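Local coordinates for protein pullulanase (Bacillus acidopullulyticus, PDB 2WAN) that hydrolyses the alpha-1,6-glucosidic linkages of pullulan and the branch points of starch-type polysaccharides, as a debranching glycoside hydrolase, at residues Arg441-Asp446 against Asn800-Ser805; Gln487-Glu492 against Trp507-Arg512; Pro570-Arg575 against Glu595-Gln600. One frame throughout, in Å; residues are numbered along the deposited sequence.

How the contacts relate
All three contacts are built on the eight-stranded parallel barrel of the alpha-amylase fold. Contact 1 joins the short helix after the first strand, 435-438, to the chain beyond the last, 773-777, enclosing the other two along the sequence. Contact 2 follows the second strand, 485-488, and closes before contact 3, which ties the loop after helix 564-568 to the start of helix 597-614. Centres of contacts 1 and 2 are 18 Å apart, and N800 OD1 packs 4.0 Å from W507 NE1; both brace loops at the C-terminal ends of barrel strands. Contact 3, centred 21 Å from contact 2 and 39 Å from contact 1, lies where the barrel faces the carbohydrate-binding module 48 region.

Contact 1: residues Arg441-Asp446 against Asn800-Ser805; sequences RDFSID and NQFDWS
D442, F443 and D446 meet Q801, F802 and W804 in a buried contact of backbone bonds and aromatic rings, joining the short helix after the first strand of the barrel to the chain that follows its eighth. F802 N donates to D442 O over 2.8 Å in an almost straight bond (170°), reaching the oxygen from above the carbonyl plane. Water 1 also donates to D442 O and to F802 O and accepts from D446 N, stitching the two backbones together. F443 O lies at the indole edge of W804, in the ring plane, where NE1 donates to it over 3.0 Å. F443 CG is anti to the backbone N (chi1 -169°), which carries the ring in beside both aromatic partners: in an offset edge-to-face pair its edge is turned to the face of F802, and its own face takes the edge of W804, ring centroids 5.7 Å apart. F443 CA sits over the F802 ring as a CH-pi contact, and F443 also touches L478 of helix 474-481. The Q801 amide lies against the D446 carboxylate, Q801 NE2 3.2 Å from D446 OD2 but too poorly angled for a hydrogen bond. The D442 carboxylate lies beside N800, but its OD1 is bonded to the hydroxyl of Y505. D446 OD2 comes within 3.9 Å of D803 OD1, and N448 donates to both acids, from N to D446 OD1 and from ND2 to D803 OD1. Two acids this near would probably raise each other's proton affinity, an effect that N448 and S805, whose OG also donates to D803 OD1, probably soften.

Contact 2: residues Gln487-Glu492 against Trp507-Arg512; sequences QLQPVE and WGYDPR
Q489 reaches Y509 and W507 because its chi1 of -74° sets CG anti to the carbonyl carbon and the chain then runs extended, while Y509, at -64°, takes the same first turn and swings its ring back toward Q489 and P490. Q489 NE2 ends up over one face of the W507 indole, 3.5 Å from W507 CG, and donates to Y509 OH at 3.2 Å, N-H...O angle 154°. The amide stands well inclined to the indole rather than flat on it. P490 presses CG over the face of Y509 as a CH-pi contact, 4.0 Å from the ring centroid, and its CB packs 3.4 Å from G508 O. The backbone of G508 leaves no room for a side chain, since a CB there would run into P490 CB as well as the preceding carbonyl. Water 2 joins P490 O to W507 O, and water 3 joins E492 O to G508 O. The contact lies just past the second barrel strand and includes part of YNWGYDP, a signature sequence of type I pullulanases. H735 meets the rings of both W507 and Y509, and Y509 OH has its stronger partner in D551 of the third strand. A phenylalanine in place of Y509 would probably keep the proline packing but leave Q489 NE2 and D551 OD2 without their shared hydroxyl. Linked this way, amide, phenol and carboxylate probably help P490 and H735 hold the ring among the loops at the catalytic end of the barrel, consistent with a part in shaping the substrate-binding cleft.

Contact 3: residues Pro570-Arg575 against Glu595-Gln600; sequences PQYYYR and EHPMAQ
Y572 and H596 form an offset stack that fastens a type I beta turn, Q571 to Y574, to the start of helix 597-614, the helix leading into the fourth strand of the alpha-amylase barrel. This is the tight half of the contact. The rings lie almost parallel (4°) with centroids 3.8 Å apart, and H596 CG sits 3.3 Å from Y572 CZ. H596 is also the N-cap residue, so Y572 stacks on the residue that opens the helix. With chi1 at -174°, the Y572 ring extends away from its own backbone N and lies across the imidazole, its hydroxyl carried on toward the helix. There Y572 OH bonds N307 and takes a bond from water 4, which itself accepts from M598 N in the first helical turn. Y573 adds a lighter touch, CD1 against A599 CB at 3.9 Å. W332, within the carbohydrate-binding module 48 region, packs on Y572, Y573 and M598, so the same patch joins barrel to module. The other side is open to solvent: E595 is exposed, and its OE2 bonds a glycerol probably left from crystallisation. Its partner R575 is buried and bonded further to E591 and L626 O. The guanidinium meets the carboxylate side-on and nearly coplanar, a salt bridge in which NE and NH2 converge on one oxygen: E595 OE1 lies 2.8 Å from R575 NE and 3.1 Å from R575 NH2.

Contact 1: residues Arg441-Asp446 against Asn800-Ser805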
loop_
_atom_site.group_PDB
_atom_site.type_symbol
_atom_site.label_atom_id
_atom_site.label_comp_id
_atom_site.label_asym_id
_atom_site.label_seq_id
_atom_site.Cartn_x
_atom_site.Cartn_y
_atom_site.Cartn_z
ATOM N N ARG A 441 -13.534 4.138 17.336
ATOM C CA ARG A 441 -13.584 4.536 18.739
ATOM C C ARG A 441 -13.583 6.076 18.857
ATOM O O ARG A 441 -14.451 6.655 19.528
ATOM C CB ARG A 441 -12.430 3.942 19.528
ATOM C CG ARG A 441 -12.537 4.232 21.026
ATOM C CD ARG A 441 -11.454 3.526 21.841
ATOM N NE ARG A 441 -11.538 3.900 23.260
ATOM C CZ ARG A 441 -12.329 3.316 24.167
ATOM N NH1 ARG A 441 -13.130 2.292 23.834
ATOM N NH2 ARG A 441 -12.321 3.758 25.430
ATOM N N ASP A 442 -12.656 6.741 18.163
ATOM C CA ASP A 442 -12.545 8.217 18.296
ATOM C C ASP A 442 -13.864 8.916 18.024
ATOM O O ASP A 442 -14.212 9.914 18.678
ATOM C CB ASP A 442 -11.566 8.827 17.288
ATOM C CG ASP A 442 -10.150 8.354 17.438
ATOM O OD1 ASP A 442 -9.825 7.595 18.365
ATOM O OD2 ASP A 442 -9.333 8.769 16.586
ATOM N N PHE A 443 -14.594 8.421 17.025
ATOM C CA PHE A 443 -15.797 9.103 16.525
ATOM C C PHE A 443 -16.819 9.420 17.614
ATOM O O PHE A 443 -17.435 10.495 17.588
ATOM C CB PHE A 443 -16.442 8.243 15.433
ATOM C CG PHE A 443 -17.519 8.950 14.662
ATOM C CD1 PHE A 443 -17.212 10.077 13.899
ATOM C CD2 PHE A 443 -18.848 8.489 14.705
ATOM C CE1 PHE A 443 -18.208 10.736 13.168
ATOM C CE2 PHE A 443 -19.856 9.144 13.969
ATOM C CZ PHE A 443 -19.530 10.277 13.223
ATOM N N SER A 444 -16.983 8.506 18.576
ATOM C CA SER A 444 -18.119 8.606 19.503
ATOM C C SER A 444 -17.791 8.369 20.990
ATOM O O SER A 444 -18.676 8.451 21.834
ATOM C CB SER A 444 -19.192 7.594 19.062
ATOM O OG SER A 444 -18.675 6.271 19.177
ATOM N N ILE A 445 -16.534 8.094 21.316
ATOM C CA ILE A 445 -16.189 7.691 22.695
ATOM C C ILE A 445 -16.369 8.802 23.747
ATOM O O ILE A 445 -16.623 8.509 24.923
ATOM C CB ILE A 445 -14.749 7.127 22.769
ATOM C CG1 ILE A 445 -14.471 6.409 24.106
ATOM C CG2 ILE A 445 -13.696 8.248 22.546
ATOM C CD1 ILE A 445 -15.345 5.185 24.376
ATOM N N ASP A 446 -16.226 10.063 23.335
ATOM C CA ASP A 446 -16.279 11.188 24.303
ATOM C C ASP A 446 -17.634 11.211 25.005
ATOM O O ASP A 446 -18.666 11.027 24.374
ATOM C CB ASP A 446 -16.023 12.514 23.583
ATOM C CG ASP A 446 -15.618 13.657 24.535
ATOM O OD1 ASP A 446 -16.267 13.873 25.584
ATOM O OD2 ASP A 446 -14.646 14.377 24.187
ATOM N N ASN A 800 -6.941 11.258 21.251
ATOM C CA ASN A 800 -7.541 10.959 19.937
ATOM C C ASN A 800 -9.029 11.212 19.725
ATOM O O ASN A 800 -9.487 11.263 18.576
ATOM C CB ASN A 800 -7.277 9.482 19.591
ATOM C CG ASN A 800 -5.845 9.224 19.211
ATOM O OD1 ASN A 800 -5.366 9.734 18.202
ATOM N ND2 ASN A 800 -5.151 8.413 20.007
ATOM N N GLN A 801 -9.811 11.339 20.790
ATOM C CA GLN A 801 -11.266 11.346 20.593
ATOM C C GLN A 801 -11.757 12.551 19.801
ATOM O O GLN A 801 -11.076 13.606 19.745
ATOM C CB GLN A 801 -11.994 11.296 21.934
ATOM C CG GLN A 801 -11.969 12.640 22.710
ATOM C CD GLN A 801 -12.191 12.441 24.202
ATOM O OE1 GLN A 801 -12.834 11.474 24.605
ATOM N NE2 GLN A 801 -11.673 13.371 25.025
ATOM N N PHE A 802 -12.925 12.391 19.176
ATOM C CA PHE A 802 -13.693 13.550 18.719
ATOM C C PHE A 802 -14.282 14.219 19.971
ATOM O O PHE A 802 -15.184 13.672 20.623
ATOM C CB PHE A 802 -14.804 13.125 17.747
ATOM C CG PHE A 802 -14.333 12.873 16.334
ATOM C CD1 PHE A 802 -13.098 12.271 16.069
ATOM C CD2 PHE A 802 -15.158 13.217 15.268
ATOM C CE1 PHE A 802 -12.678 12.038 14.735
ATOM C CE2 PHE A 802 -14.758 12.977 13.946
ATOM C CZ PHE A 802 -13.526 12.392 13.682
ATOM N N ASP A 803 -13.732 15.387 20.328
ATOM C CA ASP A 803 -14.239 16.187 21.419
ATOM C C ASP A 803 -15.252 17.113 20.755
ATOM O O ASP A 803 -14.876 18.100 20.096
ATOM C CB ASP A 803 -13.083 16.971 22.077
ATOM C CG ASP A 803 -13.573 18.063 23.024
ATOM O OD1 ASP A 803 -14.789 18.182 23.240
ATOM O OD2 ASP A 803 -12.729 18.811 23.560
ATOM N N TRP A 804 -16.536 16.767 20.886
ATOM C CA TRP A 804 -17.581 17.448 20.125
ATOM C C TRP A 804 -17.879 18.865 20.616
ATOM O O TRP A 804 -18.511 19.631 19.906
ATOM C CB TRP A 804 -18.856 16.591 20.073
ATOM C CG TRP A 804 -18.671 15.320 19.258
ATOM C CD1 TRP A 804 -18.213 14.107 19.708
ATOM C CD2 TRP A 804 -18.903 15.156 17.845
ATOM N NE1 TRP A 804 -18.190 13.194 18.674
ATOM C CE2 TRP A 804 -18.606 13.809 17.524
ATOM C CE3 TRP A 804 -19.337 16.019 16.823
ATOM C CZ2 TRP A 804 -18.724 13.295 16.217
ATOM C CZ3 TRP A 804 -19.463 15.505 15.513
ATOM C CH2 TRP A 804 -19.164 14.152 15.230
ATOM N N SER A 805 -17.397 19.219 21.814
ATOM C CA SER A 805 -17.438 20.611 22.258
ATOM C C SER A 805 -16.682 21.540 21.305
ATOM O O SER A 805 -16.980 22.733 21.240
ATOM C CB SER A 805 -16.884 20.781 23.698
ATOM O OG SER A 805 -15.473 20.737 23.745
HETATM O O HOH W 1 -16.151 11.148 20.556
#

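Contact 2: residues Gln487-Glu492 against Trp507-Arg512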
loop_
_atom_site.group_PDB
_atom_site.type_symbol
_atom_site.label_atom_id
_atom_site.label_comp_id
_atom_site.label_asym_id
_atom_site.label_seq_id
_atom_site.Cartn_x
_atom_site.Cartn_y
_atom_site.Cartn_z
ATOM N N GLN A 487 -13.743 7.075 5.365
ATOM C CA GLN A 487 -12.682 6.081 5.364
ATOM C C GLN A 487 -12.449 5.646 6.803
ATOM O O GLN A 487 -12.003 6.441 7.631
ATOM C CB GLN A 487 -11.396 6.634 4.746
ATOM C CG GLN A 487 -10.167 5.675 4.817
ATOM C CD GLN A 487 -8.905 6.363 4.339
ATOM O OE1 GLN A 487 -8.842 6.845 3.211
ATOM N NE2 GLN A 487 -7.908 6.455 5.211
ATOM N N LEU A 488 -12.771 4.386 7.103
ATOM C CA LEU A 488 -12.609 3.876 8.472
ATOM C C LEU A 488 -11.191 3.393 8.719
ATOM O O LEU A 488 -10.661 2.626 7.910
ATOM C CB LEU A 488 -13.567 2.696 8.716
ATOM C CG LEU A 488 -15.069 2.963 8.670
ATOM C CD1 LEU A 488 -15.795 1.622 8.785
ATOM C CD2 LEU A 488 -15.480 3.910 9.782
ATOM N N GLN A 489 -10.584 3.811 9.836
ATOM C CA GLN A 489 -9.304 3.219 10.267
ATOM C C GLN A 489 -9.553 1.718 10.503
ATOM O O GLN A 489 -10.708 1.290 10.586
ATOM C CB GLN A 489 -8.728 3.937 11.488
ATOM C CG GLN A 489 -8.157 5.308 11.132
ATOM C CD GLN A 489 -7.214 5.830 12.207
ATOM O OE1 GLN A 489 -7.587 6.693 12.985
ATOM N NE2 GLN A 489 -5.997 5.283 12.262
ATOM N N PRO A 490 -8.494 0.899 10.539
ATOM C CA PRO A 490 -8.684 -0.564 10.404
ATOM C C PRO A 490 -9.778 -1.225 11.253
ATOM O O PRO A 490 -9.768 -1.155 12.496
ATOM C CB PRO A 490 -7.307 -1.109 10.748
ATOM C CG PRO A 490 -6.403 -0.063 10.106
ATOM C CD PRO A 490 -7.060 1.263 10.497
ATOM N N VAL A 491 -10.715 -1.855 10.556
ATOM C CA VAL A 491 -11.743 -2.691 11.209
ATOM C C VAL A 491 -11.570 -4.200 10.929
ATOM O O VAL A 491 -12.396 -5.004 11.353
ATOM C CB VAL A 491 -13.182 -2.215 10.891
ATOM C CG1 VAL A 491 -13.389 -0.748 11.347
ATOM C CG2 VAL A 491 -13.534 -2.417 9.390
ATOM N N GLU A 492 -10.528 -4.591 10.196
ATOM C CA GLU A 492 -10.173 -6.024 10.132
ATOM C C GLU A 492 -9.439 -6.380 11.421
ATOM O O GLU A 492 -8.495 -5.683 11.822
ATOM C CB GLU A 492 -9.306 -6.349 8.922
ATOM C CG GLU A 492 -10.028 -6.097 7.604
ATOM C CD GLU A 492 -9.172 -6.316 6.374
ATOM O OE1 GLU A 492 -7.921 -6.383 6.487
ATOM O OE2 GLU A 492 -9.775 -6.396 5.273
ATOM N N TRP A 507 -4.870 2.109 17.023
ATOM C CA TRP A 507 -5.272 2.361 15.628
ATOM C C TRP A 507 -5.624 1.090 14.853
ATOM O O TRP A 507 -6.490 1.134 13.980
ATOM C CB TRP A 507 -4.189 3.083 14.828
ATOM C CG TRP A 507 -4.047 4.545 15.103
ATOM C CD1 TRP A 507 -4.940 5.363 15.747
ATOM C CD2 TRP A 507 -2.956 5.372 14.700
ATOM N NE1 TRP A 507 -4.451 6.643 15.794
ATOM C CE2 TRP A 507 -3.242 6.682 15.146
ATOM C CE3 TRP A 507 -1.751 5.131 14.015
ATOM C CZ2 TRP A 507 -2.356 7.753 14.949
ATOM C CZ3 TRP A 507 -0.871 6.205 13.808
ATOM C CH2 TRP A 507 -1.181 7.496 14.277
ATOM N N GLY A 508 -4.919 -0.008 15.132
ATOM C CA GLY A 508 -5.202 -1.284 14.480
ATOM C C GLY A 508 -4.327 -1.685 13.308
ATOM O O GLY A 508 -4.765 -2.477 12.449
ATOM N N TYR A 509 -3.095 -1.171 13.247
ATOM C CA TYR A 509 -2.205 -1.514 12.116
ATOM C C TYR A 509 -1.421 -2.816 12.338
ATOM O O TYR A 509 -0.397 -3.029 11.698
ATOM C CB TYR A 509 -1.285 -0.332 11.703
ATOM C CG TYR A 509 -2.133 0.804 11.185
ATOM C CD1 TYR A 509 -2.650 0.759 9.886
ATOM C CD2 TYR A 509 -2.465 1.886 12.003
ATOM C CE1 TYR A 509 -3.480 1.755 9.411
ATOM C CE2 TYR A 509 -3.277 2.892 11.542
ATOM C CZ TYR A 509 -3.781 2.822 10.245
ATOM O OH TYR A 509 -4.635 3.813 9.801
ATOM N N ASP A 510 -1.932 -3.674 13.224
ATOM C CA ASP A 510 -1.334 -5.004 13.488
ATOM C C ASP A 510 -2.340 -6.147 13.198
ATOM O O ASP A 510 -2.785 -6.855 14.116
ATOM C CB ASP A 510 -0.749 -5.071 14.910
ATOM C CG ASP A 510 -1.785 -4.870 16.003
ATOM O OD1 ASP A 510 -2.689 -4.017 15.869
ATOM O OD2 ASP A 510 -1.668 -5.566 17.033
ATOM N N PRO A 511 -2.705 -6.329 11.912
ATOM C CA PRO A 511 -3.775 -7.289 11.590
ATOM C C PRO A 511 -3.445 -8.744 11.945
ATOM O O PRO A 511 -2.281 -9.177 11.878
ATOM C CB PRO A 511 -3.940 -7.136 10.078
ATOM C CG PRO A 511 -2.616 -6.626 9.610
ATOM C CD PRO A 511 -2.124 -5.732 10.691
ATOM N N ARG A 512 -4.479 -9.481 12.318
ATOM C CA ARG A 512 -4.345 -10.897 12.655
ATOM C C ARG A 512 -5.340 -11.760 11.886
ATOM O O ARG A 512 -4.965 -12.824 11.369
ATOM C CB ARG A 512 -4.547 -11.115 14.160
ATOM C CG ARG A 512 -4.342 -12.584 14.657
ATOM C CD ARG A 512 -4.551 -12.657 16.176
ATOM N NE ARG A 512 -5.956 -12.401 16.497
ATOM C CZ ARG A 512 -6.404 -11.819 17.600
ATOM N NH1 ARG A 512 -5.568 -11.427 18.555
ATOM N NH2 ARG A 512 -7.705 -11.640 17.750
HETATM O O HOH W 2 -9.199 0.873 14.169
HETATM O O HOH W 3 -6.202 -4.614 10.796
#

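Contact 3: residues Pro570-Arg575 against Glu595-Gln600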
loop_
_atom_site.group_PDB
_atom_site.type_symbol
_atom_site.label_atom_id
_atom_site.label_comp_id
_atom_site.label_asym_id
_atom_site.label_seq_id
_atom_site.Cartn_x
_atom_site.Cartn_y
_atom_site.Cartn_z
ATOM N N PRO A 570 5.274 -22.426 6.488
ATOM C CA PRO A 570 6.387 -21.705 7.104
ATOM C C PRO A 570 7.099 -20.728 6.168
ATOM O O PRO A 570 7.584 -21.112 5.092
ATOM C CB PRO A 570 7.309 -22.841 7.583
ATOM C CG PRO A 570 6.331 -23.910 7.990
ATOM C CD PRO A 570 5.242 -23.839 6.936
ATOM N N GLN A 571 7.100 -19.462 6.592
ATOM C CA GLN A 571 7.744 -18.317 5.905
ATOM C C GLN A 571 7.165 -17.831 4.586
ATOM O O GLN A 571 7.415 -16.689 4.203
ATOM C CB GLN A 571 9.248 -18.545 5.698
ATOM C CG GLN A 571 10.058 -18.636 6.980
ATOM C CD GLN A 571 11.543 -18.727 6.672
ATOM O OE1 GLN A 571 11.957 -18.563 5.520
ATOM N NE2 GLN A 571 12.345 -19.007 7.691
ATOM N N TYR A 572 6.436 -18.688 3.877
ATOM C CA TYR A 572 6.078 -18.439 2.492
ATOM C C TYR A 572 5.181 -17.218 2.270
ATOM O O TYR A 572 5.207 -16.627 1.192
ATOM C CB TYR A 572 5.428 -19.681 1.860
ATOM C CG TYR A 572 5.177 -19.529 0.371
ATOM C CD1 TYR A 572 6.215 -19.683 -0.548
ATOM C CD2 TYR A 572 3.898 -19.246 -0.119
ATOM C CE1 TYR A 572 5.997 -19.543 -1.893
ATOM C CE2 TYR A 572 3.666 -19.101 -1.465
ATOM C CZ TYR A 572 4.722 -19.253 -2.353
ATOM O OH TYR A 572 4.510 -19.114 -3.678
ATOM N N TYR A 573 4.374 -16.858 3.269
ATOM C CA TYR A 573 3.496 -15.680 3.109
ATOM C C TYR A 573 4.245 -14.357 3.287
ATOM O O TYR A 573 3.657 -13.286 3.078
ATOM C CB TYR A 573 2.276 -15.746 4.052
ATOM C CG TYR A 573 1.217 -16.751 3.628
ATOM C CD1 TYR A 573 0.219 -16.399 2.703
ATOM C CD2 TYR A 573 1.204 -18.047 4.160
ATOM C CE1 TYR A 573 -0.769 -17.319 2.308
ATOM C CE2 TYR A 573 0.232 -18.974 3.774
ATOM C CZ TYR A 573 -0.753 -18.602 2.847
ATOM O OH TYR A 573 -1.733 -19.515 2.483
ATOM N N TYR A 574 5.531 -14.430 3.638
ATOM C CA TYR A 574 6.344 -13.240 3.970
ATOM C C TYR A 574 7.570 -13.144 3.059
ATOM O O TYR A 574 7.988 -14.144 2.488
ATOM C CB TYR A 574 6.844 -13.341 5.406
ATOM C CG TYR A 574 5.722 -13.429 6.404
ATOM C CD1 TYR A 574 5.041 -12.281 6.805
ATOM C CD2 TYR A 574 5.304 -14.659 6.912
ATOM C CE1 TYR A 574 3.970 -12.351 7.700
ATOM C CE2 TYR A 574 4.241 -14.738 7.825
ATOM C CZ TYR A 574 3.583 -13.584 8.212
ATOM O OH TYR A 574 2.533 -13.628 9.109
ATOM N N ARG A 575 8.152 -11.948 2.947
ATOM C CA ARG A 575 9.390 -11.775 2.182
ATOM C C ARG A 575 10.612 -12.080 3.047
ATOM O O ARG A 575 10.717 -11.638 4.186
ATOM C CB ARG A 575 9.473 -10.381 1.532
ATOM C CG ARG A 575 8.329 -10.109 0.536
ATOM C CD ARG A 575 8.437 -8.743 -0.176
ATOM N NE ARG A 575 7.344 -8.632 -1.136
ATOM C CZ ARG A 575 6.430 -7.665 -1.165
ATOM N NH1 ARG A 575 6.488 -6.648 -0.311
ATOM N NH2 ARG A 575 5.467 -7.709 -2.086
ATOM N N GLU A 595 4.214 -11.242 -4.308
ATOM C CA GLU A 595 4.814 -11.878 -5.494
ATOM C C GLU A 595 4.677 -13.412 -5.473
ATOM O O GLU A 595 5.009 -14.088 -6.455
ATOM C CB GLU A 595 6.289 -11.469 -5.675
ATOM C CG GLU A 595 7.281 -12.090 -4.683
ATOM C CD GLU A 595 7.460 -11.301 -3.395
ATOM O OE1 GLU A 595 6.578 -10.495 -3.022
ATOM O OE2 GLU A 595 8.494 -11.498 -2.728
ATOM N N HIS A 596 4.217 -13.952 -4.350
ATOM C CA HIS A 596 3.937 -15.386 -4.231
ATOM C C HIS A 596 2.465 -15.564 -4.587
ATOM O O HIS A 596 1.610 -15.010 -3.891
ATOM C CB HIS A 596 4.184 -15.883 -2.802
ATOM C CG HIS A 596 5.628 -16.099 -2.440
ATOM N ND1 HIS A 596 6.653 -16.150 -3.366
ATOM C CD2 HIS A 596 6.205 -16.315 -1.236
ATOM C CE1 HIS A 596 7.797 -16.387 -2.742
ATOM N NE2 HIS A 596 7.552 -16.486 -1.450
ATOM N N PRO A 597 2.155 -16.322 -5.658
ATOM C CA PRO A 597 0.782 -16.436 -6.189
ATOM C C PRO A 597 -0.332 -16.696 -5.153
ATOM O O PRO A 597 -1.379 -16.028 -5.206
ATOM C CB PRO A 597 0.885 -17.595 -7.180
ATOM C CG PRO A 597 2.318 -17.447 -7.716
ATOM C CD PRO A 597 3.130 -17.046 -6.509
ATOM N N MET A 598 -0.124 -17.643 -4.233
ATOM C CA MET A 598 -1.167 -17.965 -3.244
ATOM C C MET A 598 -1.307 -16.894 -2.169
ATOM O O MET A 598 -2.381 -16.736 -1.587
ATOM C CB MET A 598 -0.982 -19.361 -2.636
ATOM C CG MET A 598 -1.263 -20.515 -3.625
ATOM S SD MET A 598 -2.904 -20.590 -4.362
ATOM C CE MET A 598 -3.908 -21.044 -2.952
ATOM N N ALA A 599 -0.228 -16.155 -1.909
ATOM C CA ALA A 599 -0.302 -15.020 -0.999
ATOM C C ALA A 599 -1.097 -13.898 -1.695
ATOM O O ALA A 599 -2.008 -13.287 -1.103
ATOM C CB ALA A 599 1.099 -14.571 -0.606
ATOM N N GLN A 600 -0.782 -13.645 -2.963
ATOM C CA GLN A 600 -1.569 -12.690 -3.750
ATOM C C GLN A 600 -3.054 -13.090 -3.796
ATOM O O GLN A 600 -3.937 -12.244 -3.628
ATOM C CB GLN A 600 -1.009 -12.567 -5.177
ATOM C CG GLN A 600 -1.672 -11.452 -6.026
ATOM C CD GLN A 600 -1.259 -11.553 -7.487
ATOM O OE1 GLN A 600 -1.607 -12.515 -8.168
ATOM N NE2 GLN A 600 -0.493 -10.572 -7.962
HETATM O O HOH W 4 1.905 -19.520 -4.459
HETATM O O HOH W 5 9.270 -16.393 1.389
#